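Arginase 1, mitochondrial (Arabidopsis thaliana, PDB 6VSU) hydrolyses L-arginine to urea and L-ornithine with two manganese ions per subunit, and also converts agmatine to putrescine and urea. Local coordinates at residues E[70-75]-E[91-96]; E[246-251]-E[313-318]; E[250-255]-E[272-277]. One frame throughout, in Å; residues are numbered along the deposited sequence.

Interaction 2 lies deepest, its centre about 8 Å from the centre of the chain, while those of interactions 1 and 3 lie about 16 and 15 Å out. Interaction 1 closes helix 64-72 on strand 93-98, an outermost strand of the sheet in this chain, and mixes apolar packing, part of it against an indole, with a water bridge at an exposed tryptophan. Interactions 2 and 3 share V250 and D251; interaction 2 packs the body of strand 244-249, and interaction 3 the loop just after its manganese-binding end, on helices through buried apolar side chains. These helices, 303-319 and 271-280, meet where E314 CG packs on L275 CD2. Interaction 1 touches interaction 2 through L93 and A316.

Interaction 1: E[70-75]-E[91-96]; sequences EAIWCG and RVLTDV
I72 and W73 meet L93 where helix 64-72 ends beside strand 93-98, an outermost strand of this chain's parallel eight-stranded arginase sheet. First along 70-75 comes E70, whose OE2 turns to Q296 of a neighbouring subunit; its carbonyl O takes the N-H of W73 at 3.2 Å, closing the last helical turn. I72, buried, sends its CB toward the strand, and its CG2 stands 4.4 Å from L93 CD2. I72 also packs on A309 and V312 of helix 303-319. W73 is the first residue to leave helical geometry. I72 CG2 lies 3.8 Å above the plane of the W73 ring, offset toward the rim, while W73 CZ2 comes obliquely to within 4.1 Å of L93 CD2. With L93 CG anti to the backbone N (chi1 -175°), chi2 of 64° sets CD2 as the touching methyl. C74 and G75 then lead away from the strand, G75 opening the L-ornithine-binding residues G75 to N78. The polar link is a single water in the plane of the indole: it accepts from W73 NE1 at 3.1 Å and donates to D95 OD2 at 2.7 Å, the carboxylate oxygen that also pairs with R69 NE.

Interaction 2: E[246-251]-E[313-318]; sequences ISIDVD and RELAAK. With MN (manganese (II) ion), chain B.
L315 fits its two methyls against I246 and I248, one to each, and so packs helix 303-319 on strand 244-249 of the central arginase sheet. Its CD2 lies 4.0 Å from I246 CD1, the two chains crossing obliquely, whereas L315 CD1 meets I248 CD1 tip to tip, also at 4.0 Å. Both isoleucines extend CG1 opposite the carbonyl carbon (chi1 -55° and -49°), which carries each CD1 out from the sheet to the leucine. All three residues are buried, and A288 and V290 of the adjoining strand 285-291 also touch L315. The contact is looser at K318: K318 CD stays 4.7 Å from I246 CD1, its closest approach to 246-251, the residue is partly exposed, and its NZ is bonded to the carbonyl oxygens of L278 and L281. S247 points the other way, its OG hydrogen-bonded to H140 NE2 and D289 OD1. Past the strand end, D249 OD2 binds manganese at 2.3 Å and D251 grips the same ion with OD1 at 2.6 Å and OD2 at 2.1 Å; D164, H166 and a water complete its shell. An Asx turn sets this pair, D251 N donating to D249 OD1 at 2.8 Å and 165°. The chemistry implies a division of labour: apolar tips hold the strand to the helix on one side, while carboxylates at its end hold the metal.

Interaction 3: E[250-255]-E[272-277]; sequences VDCLDP and RDVLNI. With MN (manganese (II) ion), chain B.
V274 CG2 is the point on which C252 and L253 converge: L253 CD2 reaches it at 3.7 Å and C252 SG at 3.9 Å. The leucine and valine side chains cross at about a right angle, and all three residues are buried; with two methyls and a sulfur meeting and no hydrogen bond across the segments, the contact is apolar and rests on one methyl group of helix 271-280. V274 presents CG2 rather than CG1 because chi1 of 170° puts CG1 opposite the backbone N and leaves CG2 beside it. The sulfur of C252 is brought round between the backbone N and the carbonyl carbon (chi1 71°). L253 sets out at an angle to the helix, and only the end of its side chain turns in.

The next shell is the backbone that holds these two side chains. Residues 250-252 form a short 3-10 turn, closed by L253 N donating to V250 O at 3.1 Å. The same turn carries D251, a manganese ligand, immediately before C252. C252 and D254 both share backbone hydrogen bonds with L269, and the D254 carboxylate accepts from the N-H groups of A256, G267 and G268, which ties the loop across itself, while on the helix R272 pairs with E82 and also donates to G267 O of a neighbouring subunit.

Helix 271-280 is the connecting helix of a beta-alpha-beta crossover between the adjacent parallel strands 244-249 and 285-291. L253 and V274 also touch V307 and L311 of helix 303-319, while C252 and I277 rest on L163 and L161 of strand 158-163.

Interaction 1: E[70-75]-E[91-96]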
loop_
_atom_site.group_PDB
_atom_site.type_symbol
_atom_site.label_atom_id
_atom_site.label_comp_id
_atom_site.label_asym_id
_atom_site.label_seq_id
_atom_site.Cartn_x
_atom_site.Cartn_y
_atom_site.Cartn_z
ATOM N N GLU E 70 0.207 21.299 -3.488
ATOM C CA GLU E 70 0.634 20.909 -2.131
ATOM C C GLU E 70 2.115 20.519 -2.216
ATOM O O GLU E 70 2.879 20.891 -1.331
ATOM C CB GLU E 70 -0.223 19.761 -1.621
ATOM C CG GLU E 70 0.145 19.395 -0.219
ATOM C CD GLU E 70 -0.539 18.149 0.301
ATOM O OE1 GLU E 70 -0.874 18.177 1.485
ATOM O OE2 GLU E 70 -0.748 17.168 -0.461
ATOM N N ALA E 71 2.484 19.713 -3.219
ATOM C CA ALA E 71 3.832 19.108 -3.305
ATOM C C ALA E 71 4.856 20.216 -3.597
ATOM O O ALA E 71 5.974 20.143 -3.092
ATOM C CB ALA E 71 3.861 17.998 -4.345
ATOM N N ILE E 72 4.464 21.237 -4.344
ATOM C CA ILE E 72 5.376 22.380 -4.644
ATOM C C ILE E 72 5.799 23.029 -3.333
ATOM O O ILE E 72 6.963 23.436 -3.251
ATOM C CB ILE E 72 4.735 23.391 -5.604
ATOM C CG1 ILE E 72 4.528 22.829 -7.006
ATOM C CG2 ILE E 72 5.544 24.655 -5.689
ATOM C CD1 ILE E 72 3.621 23.733 -7.845
ATOM N N TRP E 73 4.918 23.103 -2.350
ATOM C CA TRP E 73 5.167 23.866 -1.096
ATOM C C TRP E 73 5.412 22.929 0.064
ATOM O O TRP E 73 5.465 23.430 1.132
ATOM C CB TRP E 73 3.984 24.822 -0.798
ATOM C CG TRP E 73 3.832 25.815 -1.917
ATOM C CD1 TRP E 73 2.815 25.921 -2.815
ATOM C CD2 TRP E 73 4.810 26.788 -2.314
ATOM N NE1 TRP E 73 3.073 26.924 -3.713
ATOM C CE2 TRP E 73 4.279 27.493 -3.417
ATOM C CE3 TRP E 73 6.038 27.188 -1.801
ATOM C CZ2 TRP E 73 4.971 28.506 -4.077
ATOM C CZ3 TRP E 73 6.702 28.216 -2.439
ATOM C CH2 TRP E 73 6.185 28.860 -3.561
ATOM N N CYS E 74 5.576 21.624 -0.182
ATOM C CA CYS E 74 5.784 20.603 0.868
ATOM C C CYS E 74 6.918 21.069 1.765
ATOM O O CYS E 74 7.937 21.592 1.269
ATOM C CB CYS E 74 6.093 19.236 0.275
ATOM S SG CYS E 74 6.454 18.030 1.550
ATOM N N GLY E 75 6.735 20.894 3.059
ATOM C CA GLY E 75 7.734 21.348 4.030
ATOM C C GLY E 75 9.024 20.511 3.980
ATOM O O GLY E 75 9.947 20.908 4.630
ATOM N N ARG E 91 7.442 37.175 -8.932
ATOM C CA ARG E 91 8.011 37.359 -10.281
ATOM C C ARG E 91 8.519 36.029 -10.826
ATOM O O ARG E 91 8.603 35.907 -12.080
ATOM C CB ARG E 91 9.158 38.354 -10.269
ATOM C CG ARG E 91 8.659 39.741 -9.936
ATOM C CD ARG E 91 9.756 40.738 -9.630
ATOM N NE ARG E 91 10.587 40.203 -8.558
ATOM C CZ ARG E 91 11.556 40.868 -7.976
ATOM N NH1 ARG E 91 11.780 42.134 -8.279
ATOM N NH2 ARG E 91 12.270 40.275 -7.046
ATOM N N VAL E 92 8.827 35.071 -9.963
ATOM C CA VAL E 92 9.210 33.692 -10.391
ATOM C C VAL E 92 7.979 32.798 -10.512
ATOM O O VAL E 92 7.857 32.056 -11.509
ATOM C CB VAL E 92 10.217 33.080 -9.417
ATOM C CG1 VAL E 92 10.506 31.631 -9.761
ATOM C CG2 VAL E 92 11.501 33.899 -9.396
ATOM N N LEU E 93 7.077 32.844 -9.535
ATOM C CA LEU E 93 5.861 31.981 -9.553
ATOM C C LEU E 93 4.693 32.681 -8.854
ATOM O O LEU E 93 4.834 33.190 -7.745
ATOM C CB LEU E 93 6.198 30.637 -8.895
ATOM C CG LEU E 93 5.078 29.593 -8.956
ATOM C CD1 LEU E 93 4.739 29.167 -10.388
ATOM C CD2 LEU E 93 5.441 28.355 -8.129
ATOM N N THR E 94 3.557 32.729 -9.525
ATOM C CA THR E 94 2.246 32.981 -8.870
ATOM C C THR E 94 1.290 31.872 -9.309
ATOM O O THR E 94 1.675 31.079 -10.127
ATOM C CB THR E 94 1.664 34.371 -9.195
ATOM O OG1 THR E 94 1.604 34.522 -10.604
ATOM C CG2 THR E 94 2.471 35.473 -8.573
ATOM N N ASP E 95 0.060 31.943 -8.869
ATOM C CA ASP E 95 -0.933 30.846 -9.018
ATOM C C ASP E 95 -2.311 31.510 -9.062
ATOM O O ASP E 95 -2.669 32.160 -8.070
ATOM C CB ASP E 95 -0.814 29.886 -7.839
ATOM C CG ASP E 95 -1.709 28.662 -7.930
ATOM O OD1 ASP E 95 -2.498 28.494 -8.907
ATOM O OD2 ASP E 95 -1.559 27.843 -7.030
ATOM N N VAL E 96 -3.009 31.380 -10.176
ATOM C CA VAL E 96 -4.391 31.925 -10.315
ATOM C C VAL E 96 -5.421 30.832 -10.038
ATOM O O VAL E 96 -6.566 31.079 -10.248
ATOM C CB VAL E 96 -4.633 32.593 -11.681
ATOM C CG1 VAL E 96 -3.542 33.590 -12.033
ATOM C CG2 VAL E 96 -4.717 31.563 -12.764
HETATM O O HOH W 1 0.649 27.789 -5.480
#

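Interaction 2: E[246-251]-E[313-318]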
loop_
_atom_site.group_PDB
_atom_site.type_symbol
_atom_site.label_atom_id
_atom_site.label_comp_id
_atom_site.label_asym_id
_atom_site.label_seq_id
_atom_site.Cartn_x
_atom_site.Cartn_y
_atom_site.Cartn_z
ATOM N N ILE E 246 5.867 23.988 -24.112
ATOM C CA ILE E 246 6.327 22.656 -23.659
ATOM C C ILE E 246 5.151 21.918 -23.016
ATOM O O ILE E 246 4.627 22.400 -21.993
ATOM C CB ILE E 246 7.512 22.808 -22.705
ATOM C CG1 ILE E 246 8.634 23.621 -23.339
ATOM C CG2 ILE E 246 7.979 21.430 -22.250
ATOM C CD1 ILE E 246 9.829 23.902 -22.410
ATOM N N SER E 247 4.805 20.749 -23.527
ATOM C CA SER E 247 3.755 19.894 -22.924
ATOM C C SER E 247 4.426 18.647 -22.365
ATOM O O SER E 247 5.033 17.864 -23.140
ATOM C CB SER E 247 2.665 19.547 -23.920
ATOM O OG SER E 247 1.722 18.654 -23.349
ATOM N N ILE E 248 4.294 18.434 -21.054
ATOM C CA ILE E 248 4.886 17.240 -20.405
ATOM C C ILE E 248 3.749 16.376 -19.946
ATOM O O ILE E 248 3.067 16.746 -18.978
ATOM C CB ILE E 248 5.827 17.624 -19.264
ATOM C CG1 ILE E 248 6.806 18.708 -19.732
ATOM C CG2 ILE E 248 6.521 16.368 -18.786
ATOM C CD1 ILE E 248 8.003 18.916 -18.812
ATOM N N ASP E 249 3.633 15.212 -20.531
ATOM C CA ASP E 249 2.832 14.122 -19.913
ATOM C C ASP E 249 3.794 13.419 -18.977
ATOM O O ASP E 249 4.883 13.073 -19.380
ATOM C CB ASP E 249 2.276 13.212 -20.980
ATOM C CG ASP E 249 1.448 12.024 -20.537
ATOM O OD1 ASP E 249 1.609 11.528 -19.394
ATOM O OD2 ASP E 249 0.651 11.582 -21.372
ATOM N N VAL E 250 3.433 13.336 -17.717
ATOM C CA VAL E 250 4.247 12.666 -16.674
ATOM C C VAL E 250 4.632 11.247 -17.122
ATOM O O VAL E 250 5.686 10.799 -16.704
ATOM C CB VAL E 250 3.436 12.729 -15.366
ATOM C CG1 VAL E 250 3.971 11.806 -14.352
ATOM C CG2 VAL E 250 3.460 14.117 -14.781
ATOM N N ASP E 251 3.870 10.598 -18.025
ATOM C CA ASP E 251 4.205 9.232 -18.495
ATOM C C ASP E 251 5.355 9.265 -19.506
ATOM O O ASP E 251 5.780 8.212 -19.891
ATOM C CB ASP E 251 2.999 8.435 -18.995
ATOM C CG ASP E 251 2.463 8.870 -20.355
ATOM O OD1 ASP E 251 3.222 9.507 -21.122
ATOM O OD2 ASP E 251 1.274 8.642 -20.574
ATOM N N ARG E 313 8.131 23.233 -11.056
ATOM C CA ARG E 313 9.090 24.205 -10.492
ATOM C C ARG E 313 10.200 24.514 -11.531
ATOM O O ARG E 313 10.578 25.707 -11.661
ATOM C CB ARG E 313 9.672 23.640 -9.192
ATOM C CG ARG E 313 8.711 23.558 -8.007
ATOM C CD ARG E 313 9.277 22.645 -6.939
ATOM N NE ARG E 313 10.607 22.993 -6.473
ATOM C CZ ARG E 313 10.933 23.330 -5.256
ATOM N NH1 ARG E 313 10.057 23.316 -4.267
ATOM N NH2 ARG E 313 12.183 23.645 -5.012
ATOM N N GLU E 314 10.753 23.478 -12.158
ATOM C CA GLU E 314 11.841 23.645 -13.155
ATOM C C GLU E 314 11.317 24.434 -14.364
ATOM O O GLU E 314 12.028 25.301 -14.832
ATOM C CB GLU E 314 12.483 22.290 -13.451
ATOM C CG GLU E 314 13.234 21.719 -12.260
ATOM C CD GLU E 314 14.315 22.622 -11.698
ATOM O OE1 GLU E 314 15.158 23.069 -12.474
ATOM O OE2 GLU E 314 14.289 22.889 -10.504
ATOM N N LEU E 315 10.086 24.164 -14.799
ATOM C CA LEU E 315 9.492 24.906 -15.926
ATOM C C LEU E 315 9.343 26.366 -15.517
ATOM O O LEU E 315 9.507 27.301 -16.363
ATOM C CB LEU E 315 8.146 24.296 -16.298
ATOM C CG LEU E 315 8.210 23.037 -17.151
ATOM C CD1 LEU E 315 6.816 22.394 -17.265
ATOM C CD2 LEU E 315 8.767 23.295 -18.564
ATOM N N ALA E 316 8.898 26.596 -14.289
ATOM C CA ALA E 316 8.669 27.958 -13.812
ATOM C C ALA E 316 10.011 28.696 -13.912
ATOM O O ALA E 316 9.999 29.844 -14.282
ATOM C CB ALA E 316 8.134 27.958 -12.396
ATOM N N ALA E 317 11.114 28.051 -13.518
ATOM C CA ALA E 317 12.441 28.709 -13.484
ATOM C C ALA E 317 12.845 29.086 -14.906
ATOM O O ALA E 317 13.550 30.072 -15.075
ATOM C CB ALA E 317 13.467 27.806 -12.839
ATOM N N LYS E 318 12.344 28.341 -15.889
ATOM C CA LYS E 318 12.662 28.563 -17.306
ATOM C C LYS E 318 11.745 29.618 -17.937
ATOM O O LYS E 318 12.187 30.367 -18.849
ATOM C CB LYS E 318 12.517 27.225 -18.016
ATOM C CG LYS E 318 13.000 27.238 -19.435
ATOM C CD LYS E 318 13.305 25.858 -19.952
ATOM C CE LYS E 318 14.116 25.925 -21.232
ATOM N NZ LYS E 318 15.536 26.059 -20.898
HETATM MN MN MN B . 1.032 9.628 -22.451
HETATM O O HOH W 2 -0.530 10.135 -23.854
#

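Interaction 3: E[250-255]-E[272-277]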
loop_
_atom_site.group_PDB
_atom_site.type_symbol
_atom_site.label_atom_id
_atom_site.label_comp_id
_atom_site.label_asym_id
_atom_site.label_seq_id
_atom_site.Cartn_x
_atom_site.Cartn_y
_atom_site.Cartn_z
ATOM N N VAL E 250 3.433 13.336 -17.717
ATOM C CA VAL E 250 4.247 12.666 -16.674
ATOM C C VAL E 250 4.632 11.247 -17.122
ATOM O O VAL E 250 5.686 10.799 -16.704
ATOM C CB VAL E 250 3.436 12.729 -15.366
ATOM C CG1 VAL E 250 3.971 11.806 -14.352
ATOM C CG2 VAL E 250 3.460 14.117 -14.781
ATOM N N ASP E 251 3.870 10.598 -18.025
ATOM C CA ASP E 251 4.205 9.232 -18.495
ATOM C C ASP E 251 5.355 9.265 -19.506
ATOM O O ASP E 251 5.780 8.212 -19.891
ATOM C CB ASP E 251 2.999 8.435 -18.995
ATOM C CG ASP E 251 2.463 8.870 -20.355
ATOM O OD1 ASP E 251 3.222 9.507 -21.122
ATOM O OD2 ASP E 251 1.274 8.642 -20.574
ATOM N N CYS E 252 5.938 10.411 -19.819
ATOM C CA CYS E 252 7.257 10.429 -20.539
ATOM C C CYS E 252 8.315 9.721 -19.694
ATOM O O CYS E 252 9.225 9.099 -20.262
ATOM C CB CYS E 252 7.686 11.845 -20.907
ATOM S SG CYS E 252 8.209 12.913 -19.536
ATOM N N LEU E 253 8.144 9.772 -18.379
ATOM C CA LEU E 253 9.020 9.150 -17.398
ATOM C C LEU E 253 8.754 7.662 -17.324
ATOM O O LEU E 253 7.597 7.267 -17.373
ATOM C CB LEU E 253 8.725 9.815 -16.054
ATOM C CG LEU E 253 9.135 11.273 -15.974
ATOM C CD1 LEU E 253 8.443 11.860 -14.765
ATOM C CD2 LEU E 253 10.654 11.408 -15.869
ATOM N N ASP E 254 9.798 6.867 -17.171
ATOM C CA ASP E 254 9.607 5.447 -16.863
ATOM C C ASP E 254 8.693 5.362 -15.653
ATOM O O ASP E 254 8.813 6.183 -14.751
ATOM C CB ASP E 254 10.923 4.740 -16.573
ATOM C CG ASP E 254 10.707 3.251 -16.621
ATOM O OD1 ASP E 254 10.269 2.719 -15.610
ATOM O OD2 ASP E 254 10.806 2.666 -17.729
ATOM N N PRO E 255 7.756 4.405 -15.596
ATOM C CA PRO E 255 6.877 4.272 -14.436
ATOM C C PRO E 255 7.620 3.969 -13.128
ATOM O O PRO E 255 7.029 4.166 -12.081
ATOM C CB PRO E 255 5.880 3.147 -14.790
ATOM C CG PRO E 255 6.463 2.476 -15.998
ATOM C CD PRO E 255 7.364 3.506 -16.669
ATOM N N ARG E 272 16.057 12.704 -14.276
ATOM C CA ARG E 272 17.291 13.430 -14.656
ATOM C C ARG E 272 17.360 13.585 -16.189
ATOM O O ARG E 272 17.821 14.657 -16.621
ATOM C CB ARG E 272 18.525 12.787 -14.072
ATOM C CG ARG E 272 19.798 13.598 -14.285
ATOM C CD ARG E 272 19.747 15.103 -13.962
ATOM N NE ARG E 272 19.164 15.297 -12.644
ATOM C CZ ARG E 272 18.868 16.426 -12.039
ATOM N NH1 ARG E 272 19.016 17.588 -12.656
ATOM N NH2 ARG E 272 18.374 16.389 -10.804
ATOM N N ASP E 273 16.963 12.584 -16.981
ATOM C CA ASP E 273 16.905 12.698 -18.460
ATOM C C ASP E 273 16.005 13.881 -18.855
ATOM O O ASP E 273 16.433 14.749 -19.667
ATOM C CB ASP E 273 16.352 11.436 -19.120
ATOM C CG ASP E 273 17.229 10.194 -19.045
ATOM O OD1 ASP E 273 18.462 10.342 -18.937
ATOM O OD2 ASP E 273 16.669 9.058 -19.170
ATOM N N VAL E 274 14.831 14.009 -18.264
ATOM C CA VAL E 274 13.897 15.123 -18.602
ATOM C C VAL E 274 14.526 16.486 -18.244
ATOM O O VAL E 274 14.420 17.450 -19.038
ATOM C CB VAL E 274 12.534 14.907 -17.933
ATOM C CG1 VAL E 274 11.621 16.120 -18.043
ATOM C CG2 VAL E 274 11.864 13.684 -18.526
ATOM N N LEU E 275 15.173 16.599 -17.086
ATOM C CA LEU E 275 15.788 17.892 -16.680
ATOM C C LEU E 275 17.003 18.147 -17.556
ATOM O O LEU E 275 17.229 19.315 -17.835
ATOM C CB LEU E 275 16.147 17.910 -15.192
ATOM C CG LEU E 275 14.958 17.872 -14.228
ATOM C CD1 LEU E 275 15.469 18.207 -12.837
ATOM C CD2 LEU E 275 13.813 18.809 -14.574
ATOM N N ASN E 276 17.687 17.111 -18.049
ATOM C CA ASN E 276 18.792 17.371 -18.991
ATOM C C ASN E 276 18.230 18.054 -20.244
ATOM O O ASN E 276 18.861 19.013 -20.724
ATOM C CB ASN E 276 19.632 16.154 -19.320
ATOM C CG ASN E 276 20.519 15.684 -18.178
ATOM O OD1 ASN E 276 20.665 16.346 -17.143
ATOM N ND2 ASN E 276 21.093 14.499 -18.361
ATOM N N ILE E 277 17.090 17.602 -20.748
ATOM C CA ILE E 277 16.438 18.204 -21.942
ATOM C C ILE E 277 15.939 19.633 -21.635
ATOM O O ILE E 277 16.293 20.598 -22.395
ATOM C CB ILE E 277 15.317 17.275 -22.404
ATOM C CG1 ILE E 277 15.876 15.904 -22.810
ATOM C CG2 ILE E 277 14.519 17.924 -23.511
ATOM C CD1 ILE E 277 14.825 14.901 -23.092
HETATM MN MN MN B . 1.032 9.628 -22.451
HETATM O O HOH W 2 -0.530 10.135 -23.854
#